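Local atomic coordinates of hemoglobin subunit alpha (Isurus oxyrinchus, PDB entry 3MKB), a protein that probably carries oxygen on its haem as the alpha subunit of the tetrameric shark hemoglobin. Residues E71-L76 with D125-A130; A30-F33 with G38-S41; V67-H72 with A78-L83; V107-A110 with E115-P118; R7-A12 with H121-K126. All blocks are in the same frame, centred on the assembly; numbering follows the deposited sequence.

Interaction 1 (E71-L76 with D125-A130)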
# COMPACT_ATOMS: atom_id res chain seq x y z
N GLU A 71 2.66 -26.85 -4.58
CA GLU A 71 3.28 -28.17 -4.33
C GLU A 71 4.56 -28.08 -3.43
O GLU A 71 5.34 -29.04 -3.33
CB GLU A 71 3.60 -28.85 -5.66
CG GLU A 71 2.45 -28.72 -6.65
CD GLU A 71 2.74 -29.32 -8.01
OE1 GLU A 71 3.81 -29.03 -8.60
OE2 GLU A 71 1.86 -30.07 -8.51
N HIS A 72 4.73 -26.91 -2.81
CA HIS A 72 5.88 -26.61 -1.94
C HIS A 72 5.49 -25.84 -0.67
O HIS A 72 6.27 -25.02 -0.17
CB HIS A 72 6.91 -25.77 -2.73
CG HIS A 72 7.70 -26.57 -3.72
ND1 HIS A 72 8.89 -27.18 -3.38
CD2 HIS A 72 7.47 -26.87 -5.02
CE1 HIS A 72 9.36 -27.83 -4.44
NE2 HIS A 72 8.53 -27.65 -5.44
N ASP A 73 4.32 -26.18 -0.11
CA ASP A 73 3.70 -25.34 0.96
C ASP A 73 4.56 -25.16 2.22
O ASP A 73 4.41 -24.18 2.93
CB ASP A 73 2.33 -25.92 1.35
CG ASP A 73 1.15 -25.23 0.66
OD1 ASP A 73 1.28 -24.11 0.10
OD2 ASP A 73 0.04 -25.83 0.73
N ASP A 74 5.45 -26.11 2.50
CA ASP A 74 6.26 -26.09 3.73
C ASP A 74 7.75 -25.79 3.50
O ASP A 74 8.58 -25.95 4.41
CB ASP A 74 6.09 -27.42 4.47
CG ASP A 74 4.66 -27.65 4.94
OD1 ASP A 74 4.07 -26.75 5.60
OD2 ASP A 74 4.12 -28.71 4.62
N ASP A 75 8.06 -25.33 2.30
CA ASP A 75 9.40 -25.16 1.76
C ASP A 75 9.58 -23.82 1.04
O ASP A 75 10.62 -23.53 0.49
CB ASP A 75 9.78 -26.48 1.04
CG ASP A 75 11.19 -26.48 0.51
OD1 ASP A 75 11.39 -26.99 -0.61
OD2 ASP A 75 12.10 -25.96 1.20
N LEU A 76 8.54 -23.00 1.04
CA LEU A 76 8.39 -21.87 0.10
C LEU A 76 9.64 -20.97 0.03
O LEU A 76 10.00 -20.43 -1.04
CB LEU A 76 7.14 -21.06 0.44
CG LEU A 76 5.79 -21.68 0.08
CD1 LEU A 76 4.64 -20.71 0.42
CD2 LEU A 76 5.76 -22.12 -1.40
N ASP A 125 -5.53 -16.66 -0.92
CA ASP A 125 -4.89 -15.41 -0.54
C ASP A 125 -3.71 -15.62 0.41
O ASP A 125 -2.70 -14.92 0.29
CB ASP A 125 -5.85 -14.43 0.11
CG ASP A 125 -5.34 -12.99 0.05
OD1 ASP A 125 -4.59 -12.65 -0.89
OD2 ASP A 125 -5.79 -12.17 0.86
N LYS A 126 -3.81 -16.61 1.30
CA LYS A 126 -2.66 -16.95 2.14
C LYS A 126 -1.48 -17.50 1.36
O LYS A 126 -0.35 -17.10 1.62
CB LYS A 126 -3.02 -17.93 3.27
CG LYS A 126 -3.89 -17.26 4.30
CD LYS A 126 -4.42 -18.27 5.31
CE LYS A 126 -3.30 -18.71 6.25
NZ LYS A 126 -3.86 -19.31 7.51
N LEU A 127 -1.73 -18.42 0.45
CA LEU A 127 -0.70 -18.84 -0.51
C LEU A 127 -0.10 -17.65 -1.29
O LEU A 127 1.12 -17.46 -1.33
CB LEU A 127 -1.25 -19.91 -1.47
CG LEU A 127 -0.29 -20.38 -2.60
CD1 LEU A 127 0.99 -21.00 -2.04
CD2 LEU A 127 -0.98 -21.28 -3.64
N LEU A 128 -0.96 -16.85 -1.93
CA LEU A 128 -0.41 -15.65 -2.65
C LEU A 128 0.43 -14.67 -1.81
O LEU A 128 1.47 -14.18 -2.29
CB LEU A 128 -1.52 -14.92 -3.45
CG LEU A 128 -2.27 -15.80 -4.47
CD1 LEU A 128 -3.45 -15.18 -5.24
CD2 LEU A 128 -1.26 -16.38 -5.48
N SER A 129 0.01 -14.43 -0.56
CA SER A 129 0.76 -13.57 0.40
C SER A 129 2.14 -14.11 0.69
O SER A 129 3.11 -13.36 0.68
CB SER A 129 0.03 -13.34 1.73
OG SER A 129 -1.13 -12.58 1.48
N ALA A 130 2.22 -15.43 0.93
CA ALA A 130 3.53 -16.09 1.12
C ALA A 130 4.39 -16.02 -0.16
O ALA A 130 5.61 -15.84 -0.11
CB ALA A 130 3.30 -17.53 1.54
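The loop holding Asp-73 and Leu-76 runs past the helix holding Leu-127 and Ala-130, with CA separations of 8.0 Å for Asp-73 and Leu-127 and 7.6 Å for Leu-76 and Ala-130. Residues 71-76 leave the helical path at Glu-71 and turn back through a type I turn, in which Asp-75 N donates to His-72 O (3.1 Å) around Asp-73 and Asp-74. The partner, 125-130, is regular helix, and only side chains meet across the gap.

Leu-76 carries most of the contact. Its CG is anti to the carbonyl carbon (chi1 -74°), and the extended branch ends with CD1 3.6 Å from Ala-130 CB; this small methyl lets the leucine tip come up to the helix surface. The same CD1 lies more loosely beside CD1 of Leu-127, 4.4 Å away. Leu-127 reaches Asp-73 with that methyl as well: the two side chains cross at about a right angle, and Asp-73 OD1 stands 3.8 Å from Leu-127 CD1. The methyl offers this oxygen no bond, and OD1 is covered here without a polar partner in the model. The next aspartate fares differently, since Asp-74 is paired with Arg-7 of helix 4-19.

Leu-127 also packs on Val-66 and Ala-70 of helix 53-70 and on Ile-10, which places the contact where three helices converge. The arrangement is that of the EF corner of the globin fold, its connecting loop laid against the H helix.

Interaction 2 (A30-F33 with G38-S41)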
# COMPACT_ATOMS: atom_id res chain seq x y z
N ALA A 30 -4.14 -9.27 -17.47
CA ALA A 30 -5.01 -8.28 -18.15
C ALA A 30 -5.79 -7.41 -17.11
O ALA A 30 -5.91 -6.18 -17.25
CB ALA A 30 -5.98 -8.97 -19.14
N ARG A 31 -6.29 -8.06 -16.07
CA ARG A 31 -6.83 -7.34 -14.89
C ARG A 31 -5.84 -6.39 -14.26
O ARG A 31 -6.19 -5.23 -14.07
CB ARG A 31 -7.41 -8.31 -13.84
CG ARG A 31 -8.54 -9.21 -14.36
CD ARG A 31 -9.25 -9.99 -13.19
NE ARG A 31 -10.21 -10.87 -13.83
CZ ARG A 31 -11.38 -10.48 -14.34
NH1 ARG A 31 -11.79 -9.24 -14.19
NH2 ARG A 31 -12.14 -11.35 -14.96
N LEU A 32 -4.63 -6.83 -13.95
CA LEU A 32 -3.58 -5.95 -13.47
C LEU A 32 -3.42 -4.67 -14.31
O LEU A 32 -3.45 -3.59 -13.80
CB LEU A 32 -2.25 -6.68 -13.37
CG LEU A 32 -1.07 -5.96 -12.74
CD1 LEU A 32 -1.30 -5.53 -11.34
CD2 LEU A 32 0.22 -6.76 -12.86
N PHE A 33 -3.26 -4.85 -15.61
CA PHE A 33 -2.95 -3.75 -16.53
C PHE A 33 -4.13 -2.78 -16.64
O PHE A 33 -3.93 -1.56 -16.76
CB PHE A 33 -2.55 -4.27 -17.92
CG PHE A 33 -1.29 -5.14 -17.92
CD1 PHE A 33 -0.20 -4.81 -17.11
CD2 PHE A 33 -1.21 -6.26 -18.76
CE1 PHE A 33 0.97 -5.59 -17.10
CE2 PHE A 33 -0.04 -7.08 -18.73
CZ PHE A 33 1.05 -6.71 -17.93
N GLY A 38 0.02 1.25 -14.21
CA GLY A 38 1.43 1.56 -13.88
C GLY A 38 2.23 0.29 -14.12
O GLY A 38 3.40 0.36 -14.48
N ALA A 39 1.57 -0.85 -13.94
CA ALA A 39 2.24 -2.15 -14.16
C ALA A 39 2.61 -2.40 -15.62
O ALA A 39 3.45 -3.22 -15.92
CB ALA A 39 1.37 -3.28 -13.63
N LYS A 40 1.94 -1.74 -16.57
CA LYS A 40 2.33 -1.86 -17.98
C LYS A 40 3.78 -1.42 -18.24
O LYS A 40 4.36 -1.78 -19.25
CB LYS A 40 1.37 -1.05 -18.86
CG LYS A 40 -0.01 -1.58 -18.76
CD LYS A 40 -0.85 -1.13 -19.93
CE LYS A 40 -1.38 0.18 -19.70
NZ LYS A 40 -1.73 0.69 -21.08
N SER A 41 4.34 -0.64 -17.32
CA SER A 41 5.64 0.00 -17.50
C SER A 41 6.78 -0.99 -17.65
O SER A 41 7.78 -0.67 -18.29
CB SER A 41 5.91 0.95 -16.33
OG SER A 41 6.15 0.21 -15.11
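Apolar packing begins with Leu-32 and Ala-39. The methyl of Ala-39 points at segment 30-33 of helix 21-35 and nestles against the fork of the leucine, 3.7 Å from Leu-32 CG and equally near CD2. Leu-32 presents this fork because its CG is anti to the backbone N (chi1 -174°), which carries the branch out to the 3-10 turn. The ring of Phe-33 takes up the rest of the apolar surface: its CD1 lies 4.1 Å from Ala-39 CB and 3.6 Å from Lys-40 CG. The aliphatic part of the lysine crosses Phe-33 at a slant, with CG against CD1 and CB, before the chain bends at CG-CD and leads the amino group away to a cation-pi contact with Tyr-48. Lys-40 also packs on His-136 of a beta subunit.

Polar atoms contribute by contact and by bracing. Ala-39 O sits 3.6 Å from Phe-33 CE1, a van der Waals approach to the ring. Within 38-41, Gly-38 O is gripped twice by Ser-41, by its hydroxyl OG at 2.8 Å, almost in line with the carbonyl bond (172°), and by its backbone N at 3.2 Å. These bonds tie the turn into a compact unit that presents Ala-39 and Lys-40 to the helix.

Phe-33 also meets the rings of Phe-43 and Tyr-48, and the side chain of Leu-32 lies about 4 Å from the haem. The contact folds the short 3-10 C helix of the globin back on helix 21-35, with Met-100 of helix 97-112 beside Leu-32.

Interaction 3 (V67-H72 with A78-L83)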
# COMPACT_ATOMS: atom_id res chain seq x y z
N VAL A 67 1.31 -22.76 -9.12
CA VAL A 67 1.02 -24.17 -8.96
C VAL A 67 2.13 -24.89 -8.24
O VAL A 67 1.91 -25.60 -7.27
CB VAL A 67 0.65 -24.82 -10.28
CG1 VAL A 67 0.64 -26.36 -10.20
CG2 VAL A 67 -0.67 -24.29 -10.78
N SER A 68 3.35 -24.69 -8.70
CA SER A 68 4.53 -25.21 -7.99
C SER A 68 4.72 -24.77 -6.56
O SER A 68 5.06 -25.60 -5.70
CB SER A 68 5.80 -25.02 -8.78
OG SER A 68 5.75 -25.93 -9.85
N ALA A 69 4.53 -23.47 -6.28
CA ALA A 69 4.49 -23.01 -4.91
C ALA A 69 3.49 -23.82 -4.07
O ALA A 69 3.78 -24.19 -2.91
CB ALA A 69 4.23 -21.49 -4.82
N ALA A 70 2.31 -24.08 -4.65
CA ALA A 70 1.28 -24.89 -4.02
C ALA A 70 1.82 -26.31 -3.70
O ALA A 70 1.52 -26.88 -2.65
CB ALA A 70 0.09 -24.97 -4.91
N GLU A 71 2.66 -26.85 -4.58
CA GLU A 71 3.28 -28.17 -4.33
C GLU A 71 4.56 -28.08 -3.43
O GLU A 71 5.34 -29.04 -3.33
CB GLU A 71 3.60 -28.85 -5.66
CG GLU A 71 2.45 -28.72 -6.65
CD GLU A 71 2.74 -29.32 -8.01
OE1 GLU A 71 3.81 -29.03 -8.60
OE2 GLU A 71 1.86 -30.07 -8.51
N HIS A 72 4.73 -26.91 -2.81
CA HIS A 72 5.88 -26.61 -1.94
C HIS A 72 5.49 -25.84 -0.67
O HIS A 72 6.27 -25.02 -0.17
CB HIS A 72 6.91 -25.77 -2.73
CG HIS A 72 7.70 -26.57 -3.72
ND1 HIS A 72 8.89 -27.18 -3.38
CD2 HIS A 72 7.47 -26.87 -5.02
CE1 HIS A 72 9.36 -27.83 -4.44
NE2 HIS A 72 8.53 -27.65 -5.44
N ALA A 78 12.89 -21.74 0.33
CA ALA A 78 13.89 -22.31 -0.55
C ALA A 78 13.37 -22.48 -1.98
O ALA A 78 14.11 -22.27 -2.93
CB ALA A 78 14.38 -23.67 -0.00
N HIS A 79 12.09 -22.84 -2.13
CA HIS A 79 11.54 -23.15 -3.43
C HIS A 79 11.49 -21.93 -4.36
O HIS A 79 11.64 -22.07 -5.56
CB HIS A 79 10.13 -23.75 -3.31
CG HIS A 79 9.40 -23.79 -4.61
ND1 HIS A 79 9.77 -24.62 -5.65
CD2 HIS A 79 8.39 -23.02 -5.09
CE1 HIS A 79 8.99 -24.39 -6.70
NE2 HIS A 79 8.15 -23.42 -6.38
N LEU A 80 11.23 -20.77 -3.76
CA LEU A 80 11.00 -19.54 -4.48
C LEU A 80 12.27 -18.67 -4.65
O LEU A 80 12.20 -17.59 -5.24
CB LEU A 80 9.85 -18.75 -3.80
CG LEU A 80 8.45 -19.34 -4.05
CD1 LEU A 80 7.32 -18.55 -3.34
CD2 LEU A 80 8.16 -19.45 -5.57
N MET A 81 13.41 -19.14 -4.17
CA MET A 81 14.59 -18.27 -4.18
C MET A 81 15.01 -17.87 -5.60
O MET A 81 15.34 -16.70 -5.85
CB MET A 81 15.75 -18.86 -3.36
CG MET A 81 17.13 -18.25 -3.66
SD MET A 81 18.36 -18.41 -2.35
CE MET A 81 17.70 -19.78 -1.37
N VAL A 82 14.97 -18.82 -6.51
CA VAL A 82 15.30 -18.52 -7.91
C VAL A 82 14.45 -17.36 -8.44
O VAL A 82 14.94 -16.43 -9.08
CB VAL A 82 15.16 -19.78 -8.80
CG1 VAL A 82 14.91 -19.43 -10.25
CG2 VAL A 82 16.38 -20.62 -8.66
N LEU A 83 13.17 -17.42 -8.15
CA LEU A 83 12.28 -16.44 -8.70
C LEU A 83 12.43 -15.07 -8.01
O LEU A 83 12.31 -14.01 -8.66
CB LEU A 83 10.85 -16.98 -8.60
CG LEU A 83 10.00 -16.81 -9.85
CD1 LEU A 83 10.83 -16.51 -11.13
CD2 LEU A 83 9.16 -18.06 -9.98
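Stacked rings of His-72 and His-79 fasten the EF corner of the globin fold, where the chain leaves helix 53-70, turns, and returns through helix 76-79 toward helix 81-91. The stack is offset, with centroids 3.6 Å apart and planes only 13° from parallel. His-79 has its CG anti to the backbone N (chi1 167°), which swings the imidazole back over the end of helix 53-70 and under the ring of His-72. A CH-pi contact backs this up: His-72 CB lies over the face of the His-79 ring, 4.1 Å from its centroid. With His-72 replaced by an alanine, one face of the His-79 imidazole would probably lose its stacking mate and the ring be freer to turn.

Van der Waals packing supplies the rest. Ala-69 CB is loosely met by Leu-80 CD2, 4.5 Å away. Ala-69 touches Ile-131 of helix 118-135, and Leu-83, farther along, lines the haem pocket. His-79 lies over the last helical turn, where its NE2 is 3.6 Å from Ala-69 N. The same NE2 of His-79 stands 3.7 Å from Ser-68 CB.

Interaction 4 (V107-A110 with E115-P118)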
# COMPACT_ATOMS: atom_id res chain seq x y z
N VAL A 107 -9.49 -12.35 -8.12
CA VAL A 107 -10.67 -11.96 -8.91
C VAL A 107 -10.94 -12.86 -10.13
O VAL A 107 -12.08 -13.20 -10.44
CB VAL A 107 -10.62 -10.48 -9.30
CG1 VAL A 107 -11.69 -10.17 -10.44
CG2 VAL A 107 -10.73 -9.65 -8.03
N THR A 108 -9.90 -13.24 -10.85
CA THR A 108 -10.00 -14.22 -11.93
C THR A 108 -10.62 -15.51 -11.42
O THR A 108 -11.46 -16.11 -12.11
CB THR A 108 -8.60 -14.52 -12.57
OG1 THR A 108 -8.05 -13.31 -13.10
CG2 THR A 108 -8.62 -15.65 -13.62
N LEU A 109 -10.21 -16.01 -10.24
CA LEU A 109 -10.78 -17.31 -9.80
C LEU A 109 -12.26 -17.14 -9.50
O LEU A 109 -13.09 -18.03 -9.79
CB LEU A 109 -10.04 -17.84 -8.56
CG LEU A 109 -8.53 -18.11 -8.83
CD1 LEU A 109 -7.74 -18.26 -7.44
CD2 LEU A 109 -8.38 -19.37 -9.68
N ALA A 110 -12.59 -15.98 -8.91
CA ALA A 110 -13.95 -15.68 -8.53
C ALA A 110 -14.82 -15.66 -9.76
O ALA A 110 -16.00 -15.99 -9.68
CB ALA A 110 -14.03 -14.31 -7.82
N GLU A 115 -17.05 -22.77 -7.21
CA GLU A 115 -17.08 -22.46 -5.81
C GLU A 115 -15.88 -21.54 -5.39
O GLU A 115 -14.72 -21.84 -5.61
CB GLU A 115 -17.14 -23.79 -5.03
CG GLU A 115 -18.15 -24.88 -5.60
CD GLU A 115 -19.59 -24.70 -5.05
OE1 GLU A 115 -20.13 -23.62 -5.26
OE2 GLU A 115 -20.18 -25.62 -4.40
N PHE A 116 -16.17 -20.39 -4.80
CA PHE A 116 -15.10 -19.49 -4.33
C PHE A 116 -15.81 -18.90 -3.12
O PHE A 116 -16.46 -17.85 -3.13
CB PHE A 116 -14.68 -18.46 -5.41
CG PHE A 116 -13.40 -17.73 -5.09
CD1 PHE A 116 -12.16 -18.38 -5.16
CD2 PHE A 116 -13.41 -16.38 -4.77
CE1 PHE A 116 -10.98 -17.67 -4.89
CE2 PHE A 116 -12.22 -15.68 -4.48
CZ PHE A 116 -11.00 -16.35 -4.55
N SER A 117 -15.68 -19.64 -2.03
CA SER A 117 -16.28 -19.27 -0.78
C SER A 117 -15.24 -18.40 -0.05
O SER A 117 -14.05 -18.38 -0.43
CB SER A 117 -16.56 -20.52 0.06
OG SER A 117 -15.35 -21.05 0.48
N PRO A 118 -15.68 -17.66 0.98
CA PRO A 118 -14.74 -16.94 1.80
C PRO A 118 -13.61 -17.83 2.38
O PRO A 118 -12.49 -17.36 2.44
CB PRO A 118 -15.63 -16.35 2.90
CG PRO A 118 -16.93 -16.21 2.28
CD PRO A 118 -17.08 -17.39 1.40
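Phe-116 O, on the residue whose ring packs against Leu-109 and Ala-110, accepts a hydrogen bond from Arg-30 NH2 of a beta subunit, so the backbone of this loop is held across the subunit interface while its side chain packs within its own chain. The rest of the contact is apolar. Phe-116 has its CG anti to the backbone N (chi1 -167°), which projects the ring from the loop onto the helix end. One face settles over the backbone of Ala-110, whose N lies 4.2 Å above the plane, near the ring centre. Two side-chain carbons touch the ring, Ala-110 CB 3.7 Å from Phe-116 CD2 and Leu-109 CB 3.8 Å from Phe-116 CE1, while the leucine side chain crosses the phenylalanine at about a right angle.

Outside the segments, the ring of His-121 meets that of Phe-116 with planes at about 20°, and His-106 of the beta subunit packs on Phe-116 as well. Replacing Phe-116 by an alanine would probably open a gap over Ala-110 and deprive His-121 of its ring neighbour. Ser-117, the N-cap of helix 118-135, bonds Thr-120 N through OG. Shape and burial therefore join this GH turn to helix 97-112, and the polar bonds lie outside the contact, at the Ser-117 cap and at Phe-116 O.

Interaction 5 (R7-A12 with H121-K126)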
# COMPACT_ATOMS: atom_id res chain seq x y z
N ARG A 7 -4.86 -26.59 3.13
CA ARG A 7 -3.96 -27.38 2.27
C ARG A 7 -4.75 -28.14 1.25
O ARG A 7 -4.41 -28.18 0.07
CB ARG A 7 -3.06 -28.32 3.08
CG ARG A 7 -2.21 -27.54 4.08
CD ARG A 7 -1.67 -28.43 5.23
NE ARG A 7 -0.38 -27.96 5.74
CZ ARG A 7 0.79 -28.18 5.14
NH1 ARG A 7 0.88 -28.84 3.98
NH2 ARG A 7 1.90 -27.70 5.69
N SER A 8 -5.84 -28.75 1.70
CA SER A 8 -6.72 -29.45 0.80
C SER A 8 -7.26 -28.49 -0.29
O SER A 8 -7.22 -28.79 -1.52
CB SER A 8 -7.86 -30.10 1.59
OG SER A 8 -8.85 -30.61 0.69
N THR A 9 -7.74 -27.34 0.16
CA THR A 9 -8.37 -26.40 -0.75
C THR A 9 -7.38 -25.83 -1.77
O THR A 9 -7.74 -25.70 -2.93
CB THR A 9 -9.05 -25.27 0.05
OG1 THR A 9 -10.29 -25.76 0.59
CG2 THR A 9 -9.31 -24.03 -0.85
N ILE A 10 -6.16 -25.52 -1.33
CA ILE A 10 -5.09 -25.04 -2.21
C ILE A 10 -4.79 -26.11 -3.30
O ILE A 10 -4.81 -25.80 -4.48
CB ILE A 10 -3.82 -24.63 -1.34
CG1 ILE A 10 -4.06 -23.28 -0.64
CG2 ILE A 10 -2.50 -24.59 -2.18
CD1 ILE A 10 -3.23 -23.01 0.61
N GLY A 11 -4.56 -27.36 -2.85
CA GLY A 11 -4.40 -28.54 -3.72
C GLY A 11 -5.43 -28.60 -4.84
O GLY A 11 -5.09 -28.72 -6.03
N ALA A 12 -6.71 -28.52 -4.46
CA ALA A 12 -7.78 -28.54 -5.47
C ALA A 12 -7.67 -27.35 -6.43
O ALA A 12 -7.77 -27.56 -7.64
CB ALA A 12 -9.20 -28.60 -4.78
N HIS A 121 -11.15 -18.57 -0.72
CA HIS A 121 -10.47 -17.31 -0.98
C HIS A 121 -9.41 -17.02 0.08
O HIS A 121 -8.28 -16.61 -0.23
CB HIS A 121 -11.60 -16.26 -0.98
CG HIS A 121 -11.16 -14.84 -1.15
ND1 HIS A 121 -12.06 -13.81 -1.23
CD2 HIS A 121 -9.93 -14.28 -1.24
CE1 HIS A 121 -11.41 -12.66 -1.33
NE2 HIS A 121 -10.12 -12.92 -1.33
N CYS A 122 -9.77 -17.24 1.35
CA CYS A 122 -8.83 -17.01 2.44
C CYS A 122 -7.62 -17.92 2.22
O CYS A 122 -6.47 -17.47 2.26
CB CYS A 122 -9.50 -17.21 3.83
SG CYS A 122 -8.38 -16.90 5.08
N ALA A 123 -7.87 -19.19 1.96
CA ALA A 123 -6.77 -20.15 1.69
C ALA A 123 -5.82 -19.73 0.57
O ALA A 123 -4.57 -19.74 0.74
CB ALA A 123 -7.35 -21.49 1.38
N VAL A 124 -6.39 -19.37 -0.57
CA VAL A 124 -5.57 -18.95 -1.73
C VAL A 124 -4.82 -17.66 -1.44
O VAL A 124 -3.61 -17.57 -1.71
CB VAL A 124 -6.40 -18.81 -3.02
CG1 VAL A 124 -5.46 -18.61 -4.26
CG2 VAL A 124 -7.25 -20.04 -3.19
N ASP A 125 -5.53 -16.66 -0.92
CA ASP A 125 -4.89 -15.41 -0.54
C ASP A 125 -3.71 -15.62 0.41
O ASP A 125 -2.70 -14.92 0.29
CB ASP A 125 -5.85 -14.43 0.11
CG ASP A 125 -5.34 -12.99 0.05
OD1 ASP A 125 -4.59 -12.65 -0.89
OD2 ASP A 125 -5.79 -12.17 0.86
N LYS A 126 -3.81 -16.61 1.30
CA LYS A 126 -2.66 -16.95 2.14
C LYS A 126 -1.48 -17.50 1.36
O LYS A 126 -0.35 -17.10 1.62
CB LYS A 126 -3.02 -17.93 3.27
CG LYS A 126 -3.89 -17.26 4.30
CD LYS A 126 -4.42 -18.27 5.31
CE LYS A 126 -3.30 -18.71 6.25
NZ LYS A 126 -3.86 -19.31 7.51
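The helices bearing Ile-10 and Ala-123 pass close together, the nearest CA pair being Ile-10 and Val-124 at 6.1 Å. The small Ala-123 is consistent with this closeness, and Thr-9 and Ile-10 of segment 7-12 both lean on it. Thr-9 comes with CG2, 3.9 Å from Ala-123 CB. This methyl is the branch anti to the backbone N, while the hydroxyl (chi1 -78°) stays beside its own helix and makes a weak bond to Val-5 O.

Ile-10 lies along the other flank with its long branch. CD1 ends 3.5 Å from Ala-123 O and CG1 3.8 Å from the same oxygen, so hydrocarbon packs onto a helix carbonyl that the isoleucine can only cover. CG1 also passes Ala-123 CB at 4.3 Å. The contact is purely van der Waals, and tight chiefly at this one alanine.

Beyond it, Val-124 packs on Ile-13 and on Leu-106 and Leu-109 of helix 97-112, while Ile-10 also meets Leu-127 and Phe-2. Helix 4-19 thus lies against helix 118-135, the A and H helices of the globin fold, with helix 97-112 beside them and the EF loop meeting the CG2 branch of Ile-10 through Asp-73.

Overall arrangement
Helix 118-135 links interactions 1 and 5, which share Asp-125 and Lys-126 and meet through Leu-127 and Ile-10; Ala-70 of interaction 3 joins the same cluster. Interactions 1 and 3 both start at the EF corner and are only partly buried, and there aspartates and stacked histidines mingle with leucine and alanine. Interactions 2, 4 and 5 are buried and mainly apolar, 2 and 4 built on a phenylalanine ring, 5 on Ala-123. Interaction 2 lies across the chain's centre from 1, 3 and 5, its Leu-32 close to the haem, which interaction 3 borders through Leu-83. Arg-31 joins interaction 2 to Val-107 of interaction 4, whose Phe-116 meets His-121 of interaction 5.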